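Local coordinates for protein hypothetic aldehyde deformylating oxygenase (Sulfolobus tokodaii, PDB 5V4T) that binds iron in a ferritin-like, all-helical fold and probably acts as an oxidoreductase with aldehyde deformylating oxygenase activity, at residues K17-H22 with L119-E124; G112-V117 with Q175-G180; A43-N48 with R97-I102. All blocks are in the same frame, centred on the assembly; numbering follows the deposited sequence.

All three interactions draw on helix 98-128, which also supplies the iron ligand E111. Interactions 1 and 2 are close neighbours on it, with centres 10 Å apart. They touch where Y18 OH meets G180 CA at 3.3 Å and H22 CD2 meets I176 CG2 at 4.0 Å. Both are buried, mainly apolar contacts outside the iron site of E57, E111, E145 and H148: the side chain of L114 lies about 11 Å from the bound iron and that of L122 about 13 Å. Interaction 3 is a surface contact at the start of the shared helix, its centre 28 Å from that of interaction 1 and 24 Å from that of interaction 2, away from the metal.

Interaction 1 (K17-H22 with L119-E124); sequences KYLSAH and LKILNE
L19 lays its isobutyl group across the side of helix 98-128, with CD1 over the branch of I121 and CB against the end of L122. The two side chains of L19 and I121 meet at about a right angle, and the pair L19 CD1 to I121 CG2, at 3.3 Å, is tighter than a usual methyl-methyl contact. In L19 the first torsion (chi1 -71°) sets CG beside the backbone N, and CD1 then extends anti to CA, which carries this methyl out to I121. At the other end of the same side chain, L19 CB rests on L122 CD2 at 3.9 Å. Both methyls of L122, CD1 and CD2, lie 4.1 Å from S20 OG. That hydroxyl is turned back along its own helix and hydrogen-bonded to the carbonyl O of I16, so a buried polar atom is satisfied while its outer side borders on methyl groups.

The axes of the two short helical segments approach to 10.2 Å and run largely antiparallel, at 138°, with L19 and L122 as the nearest pair of backbones. One turn on from Y18, H22 ND1 donates to the carbonyl O of Y18 at 2.8 Å, with the acceptor near the imidazole plane; the bond steadies that ring, whose CE1 stands 3.4 Å above one face of the Y18 ring, out toward its rim.

The contact belongs to the buried interior of the helical fold. L122 packs also on I16 and F23 of helix 10-23, while I121 leans on L194 of helix 191-211 and on Y189 before it. S20 meets F134 of helix 132-155 and F68, so four helices converge around this apolar junction.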
ATOM      1  N   LYS A  17     -10.787  -9.284  -1.267  1.00 16.40           N
ATOM      2  CA  LYS A  17     -10.097  -9.367  -2.512  1.00 17.27           C
ATOM      3  C   LYS A  17      -9.848  -8.011  -3.110  1.00 17.31           C
ATOM      4  O   LYS A  17      -8.812  -7.790  -3.732  1.00 17.65           O
ATOM      5  CB  LYS A  17     -10.890 -10.211  -3.529  1.00 17.76           C
ATOM      6  CG  LYS A  17     -10.819 -11.686  -3.238  1.00 19.74           C
ATOM      7  CD  LYS A  17     -11.605 -12.444  -4.313  1.00 21.86           C
ATOM      8  CE  LYS A  17     -10.862 -12.437  -5.633  1.00 24.45           C
ATOM      9  NZ  LYS A  17     -11.639 -13.194  -6.676  1.00 30.10           N
ATOM     10  N   TYR A  18     -10.799  -7.099  -2.972  1.00 18.19           N
ATOM     11  CA  TYR A  18     -10.634  -5.765  -3.575  1.00 19.42           C
ATOM     12  C   TYR A  18      -9.463  -5.006  -2.962  1.00 19.01           C
ATOM     13  O   TYR A  18      -8.579  -4.493  -3.677  1.00 17.95           O
ATOM     14  CB  TYR A  18     -11.866  -4.963  -3.407  1.00 19.70           C
ATOM     15  CG  TYR A  18     -11.787  -3.537  -3.900  1.00 21.91           C
ATOM     16  CD1 TYR A  18     -11.782  -3.254  -5.274  1.00 24.54           C
ATOM     17  CD2 TYR A  18     -11.629  -2.476  -3.016  1.00 21.78           C
ATOM     18  CE1 TYR A  18     -11.732  -1.952  -5.714  1.00 21.13           C
ATOM     19  CE2 TYR A  18     -11.585  -1.155  -3.473  1.00 22.47           C
ATOM     20  CZ  TYR A  18     -11.620  -0.927  -4.851  1.00 22.23           C
ATOM     21  OH  TYR A  18     -11.532   0.370  -5.349  1.00 22.02           O
ATOM     22  N   LEU A  19      -9.421  -5.075  -1.648  1.00 17.33           N
ATOM     23  CA  LEU A  19      -8.321  -4.429  -0.929  1.00 16.70           C
ATOM     24  C   LEU A  19      -7.001  -5.134  -1.170  1.00 17.29           C
ATOM     25  O   LEU A  19      -5.974  -4.509  -1.328  1.00 18.85           O
ATOM     26  CB  LEU A  19      -8.607  -4.318   0.564  1.00 18.65           C
ATOM     27  CG  LEU A  19      -9.673  -3.306   0.897  1.00 20.39           C
ATOM     28  CD1 LEU A  19     -10.085  -3.533   2.334  1.00 22.02           C
ATOM     29  CD2 LEU A  19      -9.213  -1.862   0.635  1.00 22.56           C
ATOM     30  N   SER A  20      -6.986  -6.464  -1.184  1.00 16.22           N
ATOM     31  CA  SER A  20      -5.784  -7.215  -1.449  1.00 15.62           C
ATOM     32  C   SER A  20      -5.200  -6.876  -2.825  1.00 16.06           C
ATOM     33  O   SER A  20      -3.974  -6.822  -2.990  1.00 15.94           O
ATOM     34  CB  SER A  20      -6.008  -8.717  -1.342  1.00 16.06           C
ATOM     35  OG  SER A  20      -6.427  -9.042  -0.038  1.00 15.03           O
ATOM     36  N   ALA A  21      -6.074  -6.637  -3.812  1.00 16.90           N
ATOM     37  CA  ALA A  21      -5.581  -6.294  -5.154  1.00 18.54           C
ATOM     38  C   ALA A  21      -4.807  -4.963  -5.163  1.00 17.62           C
ATOM     39  O   ALA A  21      -3.966  -4.738  -6.071  1.00 18.82           O
ATOM     40  CB  ALA A  21      -6.757  -6.169  -6.120  1.00 20.06           C
ATOM     41  N   HIS A  22      -5.050  -4.092  -4.209  1.00 17.61           N
ATOM     42  CA  HIS A  22      -4.231  -2.871  -4.059  1.00 18.60           C
ATOM     43  C   HIS A  22      -2.800  -3.189  -3.658  1.00 19.67           C
ATOM     44  O   HIS A  22      -1.889  -2.459  -4.011  1.00 20.88           O
ATOM     45  CB  HIS A  22      -4.849  -1.871  -3.073  1.00 19.24           C
ATOM     46  CG  HIS A  22      -6.134  -1.267  -3.547  1.00 20.17           C
ATOM     47  ND1 HIS A  22      -7.271  -2.013  -3.821  1.00 21.20           N
ATOM     48  CD2 HIS A  22      -6.500   0.034  -3.678  1.00 22.87           C
ATOM     49  CE1 HIS A  22      -8.246  -1.195  -4.184  1.00 22.02           C
ATOM     50  NE2 HIS A  22      -7.808   0.051  -4.079  1.00 23.13           N
ATOM     51  N   LEU A 119      -4.317  -2.123   5.314  1.00 13.50           N
ATOM     52  CA  LEU A 119      -3.866  -3.205   6.188  1.00 14.20           C
ATOM     53  C   LEU A 119      -4.694  -3.259   7.482  1.00 14.93           C
ATOM     54  O   LEU A 119      -5.008  -4.334   8.004  1.00 14.54           O
ATOM     55  CB  LEU A 119      -2.382  -3.068   6.524  1.00 14.58           C
ATOM     56  CG  LEU A 119      -1.470  -3.333   5.342  1.00 14.52           C
ATOM     57  CD1 LEU A 119      -0.050  -2.880   5.575  1.00 14.80           C
ATOM     58  CD2 LEU A 119      -1.487  -4.802   4.982  1.00 16.65           C
ATOM     59  N   LYS A 120      -5.061  -2.088   8.027  1.00 13.65           N
ATOM     60  CA  LYS A 120      -5.983  -2.042   9.179  1.00 16.32           C
ATOM     61  C   LYS A 120      -7.272  -2.761   8.836  1.00 14.81           C
ATOM     62  O   LYS A 120      -7.766  -3.591   9.624  1.00 16.58           O
ATOM     63  CB  LYS A 120      -6.296  -0.575   9.542  1.00 18.41           C
ATOM     64  CG  LYS A 120      -7.562  -0.409  10.392  1.00 23.80           C
ATOM     65  CD  LYS A 120      -7.945   1.096  10.459  1.00 29.00           C
ATOM     66  CE  LYS A 120      -9.372   1.340  10.957  1.00 31.60           C
ATOM     67  NZ  LYS A 120      -9.365   0.973  12.416  1.00 33.50           N
ATOM     68  N   ILE A 121      -7.865  -2.446   7.719  1.00 13.64           N
ATOM     69  CA  ILE A 121      -9.116  -3.080   7.336  1.00 14.99           C
ATOM     70  C   ILE A 121      -8.924  -4.582   7.142  1.00 14.60           C
ATOM     71  O   ILE A 121      -9.666  -5.382   7.665  1.00 15.38           O
ATOM     72  CB  ILE A 121      -9.691  -2.463   6.065  1.00 15.21           C
ATOM     73  CG1 ILE A 121     -10.032  -0.973   6.298  1.00 18.95           C
ATOM     74  CG2 ILE A 121     -10.858  -3.268   5.549  1.00 16.64           C
ATOM     75  CD1 ILE A 121     -10.252  -0.259   4.988  1.00 21.01           C
ATOM     76  N   LEU A 122      -7.859  -4.968   6.435  1.00 13.50           N
ATOM     77  CA  LEU A 122      -7.568  -6.402   6.241  1.00 13.05           C
ATOM     78  C   LEU A 122      -7.333  -7.151   7.516  1.00 12.70           C
ATOM     79  O   LEU A 122      -7.774  -8.314   7.653  1.00 13.43           O
ATOM     80  CB  LEU A 122      -6.441  -6.643   5.194  1.00 13.44           C
ATOM     81  CG  LEU A 122      -6.820  -6.199   3.805  1.00 13.38           C
ATOM     82  CD1 LEU A 122      -5.602  -6.227   2.897  1.00 14.01           C
ATOM     83  CD2 LEU A 122      -7.925  -7.080   3.209  1.00 14.40           C
ATOM     84  N   ASN A 123      -6.593  -6.527   8.456  1.00 12.44           N
ATOM     85  CA  ASN A 123      -6.362  -7.146   9.771  1.00 13.30           C
ATOM     86  C   ASN A 123      -7.639  -7.366  10.560  1.00 12.91           C
ATOM     87  O   ASN A 123      -7.967  -8.442  10.984  1.00 14.91           O
ATOM     88  CB  ASN A 123      -5.406  -6.218  10.537  1.00 14.11           C
ATOM     89  CG  ASN A 123      -4.910  -6.795  11.817  1.00 16.41           C
ATOM     90  OD1 ASN A 123      -5.111  -7.952  12.176  1.00 17.23           O
ATOM     91  ND2 ASN A 123      -4.218  -5.953  12.565  1.00 19.98           N
ATOM     92  N   GLU A 124      -8.371  -6.294  10.719  1.00 13.59           N
ATOM     93  CA  GLU A 124      -9.622  -6.325  11.483  1.00 14.52           C
ATOM     94  C   GLU A 124     -10.636  -7.304  10.881  1.00 14.71           C
ATOM     95  O   GLU A 124     -11.260  -8.079  11.602  1.00 15.67           O
ATOM     96  CB  GLU A 124     -10.228  -4.953  11.529  1.00 16.89           C
ATOM     97  CG  GLU A 124      -9.388  -4.016  12.358  1.00 19.02           C
ATOM     98  CD  GLU A 124      -9.947  -2.621  12.470  1.00 23.36           C
ATOM     99  OE1 GLU A 124     -10.953  -2.297  11.821  1.00 23.94           O
ATOM    100  OE2 GLU A 124      -9.348  -1.833  13.270  1.00 25.83           O
TER

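Interaction 2 (G112-V117 with Q175-G180); sequences GVLATV and QIVKEG
In L114 a first torsion of -73° puts CG beside the backbone N, and the fork at CG then offers one methyl to each of two partners on helix 159-179. L114 CD1 meets I176 CD1 at 4.0 Å, the two side chains crossing at about a right angle. I176 reaches this point because its CG1 also stands beside the backbone N (chi1 -68°) and its chain is extended from there. The second methyl, L114 CD2, lies 4.0 Å from V177 CG2; here the side chains pass each other in opposite directions. Both are ordinary van der Waals distances, so the fit is close but unstrained, and the contact is wholly apolar. M198 of helix 191-211 borders both L114 and V177, while L85 of helix 80-93 meets L114 from a further helix.

The helix carrying L114 widens into a pi-type turn at residues 112-115, directly after the iron ligand E111, and the carbonyl O of G112 accepts a hydrogen bond from R205 NE. The contact thus joins helix 98-128 to helix 159-179 at a widened turn beside a metal-binding glutamate, a feature that recurs in diiron proteins of the ferritin-like superfamily.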
ATOM      1  N   GLY A 112       2.722   4.784   4.126  1.00 13.80           N
ATOM      2  CA  GLY A 112       2.443   5.392   5.409  1.00 14.21           C
ATOM      3  C   GLY A 112       1.054   5.951   5.558  1.00 14.78           C
ATOM      4  O   GLY A 112       0.678   6.297   6.674  1.00 17.87           O
ATOM      5  N   VAL A 113       0.299   6.036   4.471  1.00 14.47           N
ATOM      6  CA  VAL A 113      -1.118   6.456   4.572  1.00 14.00           C
ATOM      7  C   VAL A 113      -2.046   5.386   3.976  1.00 14.53           C
ATOM      8  O   VAL A 113      -2.819   4.766   4.742  1.00 15.70           O
ATOM      9  CB  VAL A 113      -1.329   7.796   3.881  1.00 15.95           C
ATOM     10  CG1 VAL A 113      -2.807   8.134   4.003  1.00 16.19           C
ATOM     11  CG2 VAL A 113      -0.499   8.856   4.547  1.00 14.46           C
ATOM     12  N   LEU A 114      -1.947   5.105   2.698  1.00 14.05           N
ATOM     13  CA  LEU A 114      -2.856   4.173   2.025  1.00 15.93           C
ATOM     14  C   LEU A 114      -2.719   2.777   2.569  1.00 16.14           C
ATOM     15  O   LEU A 114      -3.720   2.177   2.941  1.00 17.13           O
ATOM     16  CB  LEU A 114      -2.633   4.164   0.525  1.00 16.57           C
ATOM     17  CG  LEU A 114      -3.151   5.408  -0.121  1.00 19.78           C
ATOM     18  CD1 LEU A 114      -2.486   5.486  -1.461  1.00 19.93           C
ATOM     19  CD2 LEU A 114      -4.690   5.239  -0.248  1.00 20.48           C
ATOM     20  N   ALA A 115      -1.511   2.251   2.601  1.00 15.46           N
ATOM     21  CA  ALA A 115      -1.308   0.855   3.063  1.00 16.16           C
ATOM     22  C   ALA A 115      -1.706   0.718   4.504  1.00 16.00           C
ATOM     23  O   ALA A 115      -2.261  -0.316   4.893  1.00 15.56           O
ATOM     24  CB  ALA A 115       0.116   0.364   2.851  1.00 17.07           C
ATOM     25  N   THR A 116      -1.419   1.729   5.347  1.00 15.65           N
ATOM     26  CA  THR A 116      -1.780   1.713   6.730  1.00 17.48           C
ATOM     27  C   THR A 116      -3.286   1.489   6.910  1.00 17.56           C
ATOM     28  O   THR A 116      -3.726   0.621   7.689  1.00 17.93           O
ATOM     29  CB  THR A 116      -1.309   3.017   7.458  1.00 19.65           C
ATOM     30  OG1 THR A 116       0.110   3.173   7.266  1.00 22.12           O
ATOM     31  CG2 THR A 116      -1.671   2.955   8.915  1.00 21.17           C
ATOM     32  N   VAL A 117      -4.093   2.203   6.104  1.00 16.91           N
ATOM     33  CA  VAL A 117      -5.547   2.036   6.127  1.00 18.09           C
ATOM     34  C   VAL A 117      -6.009   0.669   5.580  1.00 14.87           C
ATOM     35  O   VAL A 117      -6.805  -0.031   6.219  1.00 16.23           O
ATOM     36  CB  VAL A 117      -6.213   3.184   5.384  1.00 20.72           C
ATOM     37  CG1 VAL A 117      -7.700   2.931   5.208  1.00 26.01           C
ATOM     38  CG2 VAL A 117      -5.950   4.455   6.158  1.00 23.09           C
ATOM     39  N   GLN A 175      -8.806   9.973  -2.936  1.00 18.57           N
ATOM     40  CA  GLN A 175      -9.672   9.540  -4.070  1.00 20.64           C
ATOM     41  C   GLN A 175      -9.635   8.059  -4.248  1.00 20.74           C
ATOM     42  O   GLN A 175     -10.649   7.442  -4.543  1.00 19.55           O
ATOM     43  CB  GLN A 175      -9.336  10.278  -5.368  1.00 24.05           C
ATOM     44  CG  GLN A 175      -9.850  11.726  -5.346  1.00 31.12           C
ATOM     45  CD  GLN A 175     -11.322  11.892  -4.823  1.00 34.04           C
ATOM     46  OE1 GLN A 175     -12.289  11.272  -5.325  1.00 37.24           O
ATOM     47  NE2 GLN A 175     -11.480  12.724  -3.783  1.00 34.85           N
ATOM     48  N   ILE A 176      -8.463   7.434  -4.033  1.00 17.50           N
ATOM     49  CA  ILE A 176      -8.412   5.967  -4.104  1.00 18.08           C
ATOM     50  C   ILE A 176      -9.365   5.297  -3.132  1.00 17.71           C
ATOM     51  O   ILE A 176     -10.032   4.343  -3.497  1.00 19.67           O
ATOM     52  CB  ILE A 176      -6.967   5.477  -3.890  1.00 17.35           C
ATOM     53  CG1 ILE A 176      -6.090   5.866  -5.049  1.00 18.95           C
ATOM     54  CG2 ILE A 176      -6.910   3.975  -3.710  1.00 20.66           C
ATOM     55  CD1 ILE A 176      -4.597   5.730  -4.817  1.00 20.11           C
ATOM     56  N   VAL A 177      -9.404   5.748  -1.882  1.00 17.62           N
ATOM     57  CA  VAL A 177     -10.272   5.143  -0.873  1.00 19.17           C
ATOM     58  C   VAL A 177     -11.737   5.462  -1.225  1.00 20.32           C
ATOM     59  O   VAL A 177     -12.572   4.566  -1.180  1.00 21.10           O
ATOM     60  CB  VAL A 177      -9.913   5.618   0.508  1.00 19.45           C
ATOM     61  CG1 VAL A 177     -10.928   5.155   1.544  1.00 20.55           C
ATOM     62  CG2 VAL A 177      -8.492   5.121   0.837  1.00 20.35           C
ATOM     63  N   LYS A 178     -12.024   6.694  -1.632  1.00 21.22           N
ATOM     64  CA  LYS A 178     -13.438   7.019  -1.978  1.00 22.49           C
ATOM     65  C   LYS A 178     -13.959   6.237  -3.166  1.00 23.05           C
ATOM     66  O   LYS A 178     -15.147   5.839  -3.177  1.00 24.40           O
ATOM     67  CB  LYS A 178     -13.581   8.529  -2.213  1.00 22.72           C
ATOM     68  CG  LYS A 178     -13.442   9.330  -0.961  1.00 26.29           C
ATOM     69  CD  LYS A 178     -13.685  10.828  -1.164  1.00 33.02           C
ATOM     70  CE  LYS A 178     -14.298  11.374   0.110  1.00 41.55           C
ATOM     71  NZ  LYS A 178     -14.306  12.878   0.148  1.00 46.59           N
ATOM     72  N   GLU A 179     -13.078   5.958  -4.134  1.00 21.89           N
ATOM     73  CA  GLU A 179     -13.390   5.142  -5.283  1.00 23.38           C
ATOM     74  C   GLU A 179     -13.723   3.695  -4.933  1.00 26.18           C
ATOM     75  O   GLU A 179     -14.379   2.985  -5.728  1.00 28.84           O
ATOM     76  CB  GLU A 179     -12.278   5.277  -6.363  1.00 25.57           C
ATOM     77  CG  GLU A 179     -12.257   6.670  -7.034  1.00 26.12           C
ATOM     78  CD  GLU A 179     -10.988   6.952  -7.836  1.00 32.46           C
ATOM     79  OE1 GLU A 179     -10.178   6.014  -8.019  1.00 28.85           O
ATOM     80  OE2 GLU A 179     -10.770   8.142  -8.256  1.00 32.13           O
ATOM     81  N   GLY A 180     -13.290   3.243  -3.755  1.00 23.79           N
ATOM     82  CA  GLY A 180     -13.565   1.890  -3.274  1.00 23.74           C
ATOM     83  C   GLY A 180     -14.805   1.783  -2.408  1.00 22.37           C
ATOM     84  O   GLY A 180     -15.086   0.742  -1.823  1.00 23.95           O
TER

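Interaction 3 (A43-N48 with R97-I102); sequences AKIIAN and RWRENI
The last turn of helix 34-46 faces the first turn of helix 98-128, with the CA atoms of I46 and R99 9.2 Å apart, and the chain leaves the first helix at A47, where phi turns positive (51°). From the one helix end I46 points its ethyl arm at W98 and R99, which come from the opposite direction. I46 CG1 sits in the plane of the indole at its edge, 3.6 Å from W98 CH2. The bend at chi2 (-58°) then brings the terminal methyl round, so that I46 CD1 lies 3.4 Å from W98 CH2 and obliquely beside the guanidinium, where R99 NE is 3.1 Å away. That last distance is short for a methyl and a nitrogen, and R99 has unusual torsions and touches a crystal neighbour, so its detail is best read with caution. I45 adds a looser contact at the rim, I45 CG2 to R99 NH2 at 4.1 Å.

W98 and R99 also pack on each other. A first torsion of 66° turns the indole of W98 alongside the R99 side chain, and W98 CZ2 stands 3.6 Å above one face of the R99 guanidinium, offset toward the rim of the group. K42 makes a cation-pi contact with the indole. At the N-cap, R97 NH2 forms a salt bridge with E100 OE1 at 2.8 Å.

The contact lies on the surface, where it joins two helix ends. Behind it, A43 packs on L51 and V54 of helix 49-67, and I102 rests on F93 of helix 80-93. N101 OD1 is hydrogen-bonded to Y161 of helix 159-179, tying the start of helix 98-128 to that neighbour.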
ATOM      1  N   ALA A  43      17.880   0.370  -5.479  1.00 15.92           N
ATOM      2  CA  ALA A  43      18.286  -0.272  -4.249  1.00 17.15           C
ATOM      3  C   ALA A  43      19.778  -0.644  -4.214  1.00 16.17           C
ATOM      4  O   ALA A  43      20.423  -0.606  -3.167  1.00 18.42           O
ATOM      5  CB  ALA A  43      17.417  -1.463  -3.973  1.00 16.69           C
ATOM      6  N   LYS A  44      20.345  -0.997  -5.365  1.00 17.50           N
ATOM      7  CA  LYS A  44      21.752  -1.294  -5.464  1.00 18.65           C
ATOM      8  C   LYS A  44      22.642  -0.061  -5.300  1.00 19.13           C
ATOM      9  O   LYS A  44      23.790  -0.175  -4.860  1.00 21.33           O
ATOM     10  CB  LYS A  44      22.032  -2.021  -6.783  1.00 18.96           C
ATOM     11  CG  LYS A  44      21.573  -3.447  -6.711  1.00 20.12           C
ATOM     12  CD  LYS A  44      22.172  -4.334  -7.806  1.00 25.49           C
ATOM     13  CE  LYS A  44      21.880  -3.783  -9.152  1.00 27.90           C
ATOM     14  NZ  LYS A  44      22.369  -4.634 -10.245  1.00 28.32           N
ATOM     15  N   ILE A  45      22.060   1.096  -5.572  1.00 17.97           N
ATOM     16  CA  ILE A  45      22.752   2.348  -5.369  1.00 18.42           C
ATOM     17  C   ILE A  45      22.840   2.702  -3.925  1.00 20.31           C
ATOM     18  O   ILE A  45      23.941   2.870  -3.383  1.00 20.90           O
ATOM     19  CB  ILE A  45      22.142   3.509  -6.152  1.00 18.77           C
ATOM     20  CG1 ILE A  45      22.411   3.301  -7.632  1.00 20.88           C
ATOM     21  CG2 ILE A  45      22.828   4.815  -5.684  1.00 20.92           C
ATOM     22  CD1 ILE A  45      21.659   4.257  -8.498  1.00 22.11           C
ATOM     23  N   ILE A  46      21.669   2.757  -3.285  1.00 22.51           N
ATOM     24  CA  ILE A  46      21.560   3.099  -1.843  1.00 29.62           C
ATOM     25  C   ILE A  46      22.123   2.014  -0.953  1.00 29.72           C
ATOM     26  O   ILE A  46      22.778   2.292   0.021  1.00 30.38           O
ATOM     27  CB  ILE A  46      20.070   3.319  -1.409  1.00 32.92           C
ATOM     28  CG1 ILE A  46      19.334   4.323  -2.270  1.00 39.58           C
ATOM     29  CG2 ILE A  46      20.037   3.798   0.039  1.00 40.18           C
ATOM     30  CD1 ILE A  46      19.976   5.680  -2.312  1.00 42.69           C
ATOM     31  N   ALA A  47      21.850   0.767  -1.326  1.00 27.88           N
ATOM     32  CA  ALA A  47      22.495  -0.457  -0.760  1.00 32.61           C
ATOM     33  C   ALA A  47      22.512  -0.613   0.731  1.00 39.69           C
ATOM     34  O   ALA A  47      23.463  -1.177   1.291  1.00 45.77           O
ATOM     35  CB  ALA A  47      23.919  -0.628  -1.311  1.00 37.44           C
ATOM     36  N   ASN A  48      21.499  -0.097   1.389  1.00 29.57           N
ATOM     37  CA  ASN A  48      21.408  -0.345   2.863  1.00 30.19           C
ATOM     38  C   ASN A  48      20.160  -1.199   3.152  1.00 21.96           C
ATOM     39  O   ASN A  48      19.978  -2.283   2.538  1.00 23.20           O
ATOM     40  CB  ASN A  48      21.473   0.916   3.707  1.00 30.07           C
ATOM     41  CG  ASN A  48      20.557   2.007   3.251  1.00 35.42           C
ATOM     42  OD1 ASN A  48      20.628   3.111   3.805  1.00 44.27           O
ATOM     43  ND2 ASN A  48      19.657   1.738   2.251  1.00 37.88           N
ATOM     44  N   ARG A  97      15.245  13.995  -8.784  1.00 28.06           N
ATOM     45  CA  ARG A  97      15.203  13.907  -7.313  1.00 25.51           C
ATOM     46  C   ARG A  97      14.485  12.607  -6.970  1.00 21.92           C
ATOM     47  O   ARG A  97      13.558  12.615  -6.148  1.00 18.56           O
ATOM     48  CB  ARG A  97      14.461  15.096  -6.672  1.00 28.05           C
ATOM     49  CG  ARG A  97      15.087  16.455  -6.928  1.00 32.78           C
ATOM     50  CD  ARG A  97      14.327  17.485  -6.139  1.00 31.56           C
ATOM     51  NE  ARG A  97      14.610  17.503  -4.690  1.00 29.15           N
ATOM     52  CZ  ARG A  97      14.404  18.596  -3.950  1.00 24.89           C
ATOM     53  NH1 ARG A  97      13.940  19.649  -4.540  1.00 24.42           N
ATOM     54  NH2 ARG A  97      14.739  18.662  -2.669  1.00 25.13           N
ATOM     55  N   TRP A  98      14.939  11.493  -7.540  1.00 20.33           N
ATOM     56  CA  TRP A  98      14.242  10.210  -7.342  1.00 21.02           C
ATOM     57  C   TRP A  98      14.176   9.795  -5.864  1.00 19.76           C
ATOM     58  O   TRP A  98      13.120   9.297  -5.431  1.00 18.85           O
ATOM     59  CB  TRP A  98      14.870   9.135  -8.197  1.00 22.21           C
ATOM     60  CG  TRP A  98      16.281   8.770  -7.819  1.00 27.16           C
ATOM     61  CD1 TRP A  98      17.416   9.177  -8.461  1.00 29.86           C
ATOM     62  CD2 TRP A  98      16.701   7.797  -6.840  1.00 26.54           C
ATOM     63  NE1 TRP A  98      18.496   8.567  -7.901  1.00 29.22           N
ATOM     64  CE2 TRP A  98      18.098   7.727  -6.902  1.00 32.76           C
ATOM     65  CE3 TRP A  98      16.036   7.009  -5.890  1.00 29.76           C
ATOM     66  CZ2 TRP A  98      18.840   6.892  -6.071  1.00 31.12           C
ATOM     67  CZ3 TRP A  98      16.800   6.192  -5.023  1.00 31.01           C
ATOM     68  CH2 TRP A  98      18.173   6.148  -5.143  1.00 32.06           C
ATOM     69  N   ARG A  99      15.201  10.070  -5.057  1.00 20.58           N
ATOM     70  CA  ARG A  99      15.230   9.585  -3.654  1.00 19.78           C
ATOM     71  C   ARG A  99      14.095  10.263  -2.905  1.00 19.54           C
ATOM     72  O   ARG A  99      13.261   9.595  -2.295  1.00 20.05           O
ATOM     73  CB  ARG A  99      16.537   9.937  -2.945  1.00 23.46           C
ATOM     74  CG  ARG A  99      17.401   8.854  -2.347  1.00 32.51           C
ATOM     75  CD  ARG A  99      18.754   9.492  -1.921  1.00 35.06           C
ATOM     76  NE  ARG A  99      19.993   8.774  -2.283  1.00 39.44           N
ATOM     77  CZ  ARG A  99      20.701   8.901  -3.427  1.00 36.31           C
ATOM     78  NH1 ARG A  99      20.307   9.754  -4.426  1.00 28.51           N
ATOM     79  NH2 ARG A  99      21.805   8.133  -3.589  1.00 35.78           N
ATOM     80  N   GLU A 100      14.026  11.575  -2.969  1.00 19.62           N
ATOM     81  CA  GLU A 100      12.920  12.289  -2.267  1.00 19.42           C
ATOM     82  C   GLU A 100      11.532  12.082  -2.906  1.00 16.76           C
ATOM     83  O   GLU A 100      10.477  12.064  -2.179  1.00 17.19           O
ATOM     84  CB  GLU A 100      13.266  13.749  -2.100  1.00 20.86           C
ATOM     85  CG  GLU A 100      14.381  13.795  -1.066  1.00 25.55           C
ATOM     86  CD  GLU A 100      14.936  15.153  -0.760  1.00 30.29           C
ATOM     87  OE1 GLU A 100      14.898  16.065  -1.620  1.00 33.58           O
ATOM     88  OE2 GLU A 100      15.444  15.272   0.363  1.00 25.12           O
ATOM     89  N   ASN A 101      11.494  11.947  -4.233  1.00 15.20           N
ATOM     90  CA  ASN A 101      10.219  11.735  -4.904  1.00 15.18           C
ATOM     91  C   ASN A 101       9.586  10.381  -4.593  1.00 15.11           C
ATOM     92  O   ASN A 101       8.398  10.291  -4.257  1.00 14.95           O
ATOM     93  CB  ASN A 101      10.386  11.916  -6.395  1.00 16.11           C
ATOM     94  CG  ASN A 101      10.508  13.394  -6.778  1.00 18.03           C
ATOM     95  OD1 ASN A 101      10.187  14.269  -5.951  1.00 19.85           O
ATOM     96  ND2 ASN A 101      10.974  13.695  -8.025  1.00 19.19           N
ATOM     97  N   ILE A 102      10.405   9.345  -4.636  1.00 15.17           N
ATOM     98  CA  ILE A 102       9.947   8.034  -4.205  1.00 15.39           C
ATOM     99  C   ILE A 102       9.642   7.986  -2.708  1.00 15.46           C
ATOM    100  O   ILE A 102       8.643   7.363  -2.305  1.00 14.75           O
ATOM    101  CB  ILE A 102      10.947   6.936  -4.567  1.00 18.59           C
ATOM    102  CG1 ILE A 102      11.074   6.855  -6.060  1.00 21.27           C
ATOM    103  CG2 ILE A 102      10.432   5.617  -4.101  1.00 23.45           C
ATOM    104  CD1 ILE A 102      12.420   6.326  -6.498  1.00 25.67           C
TER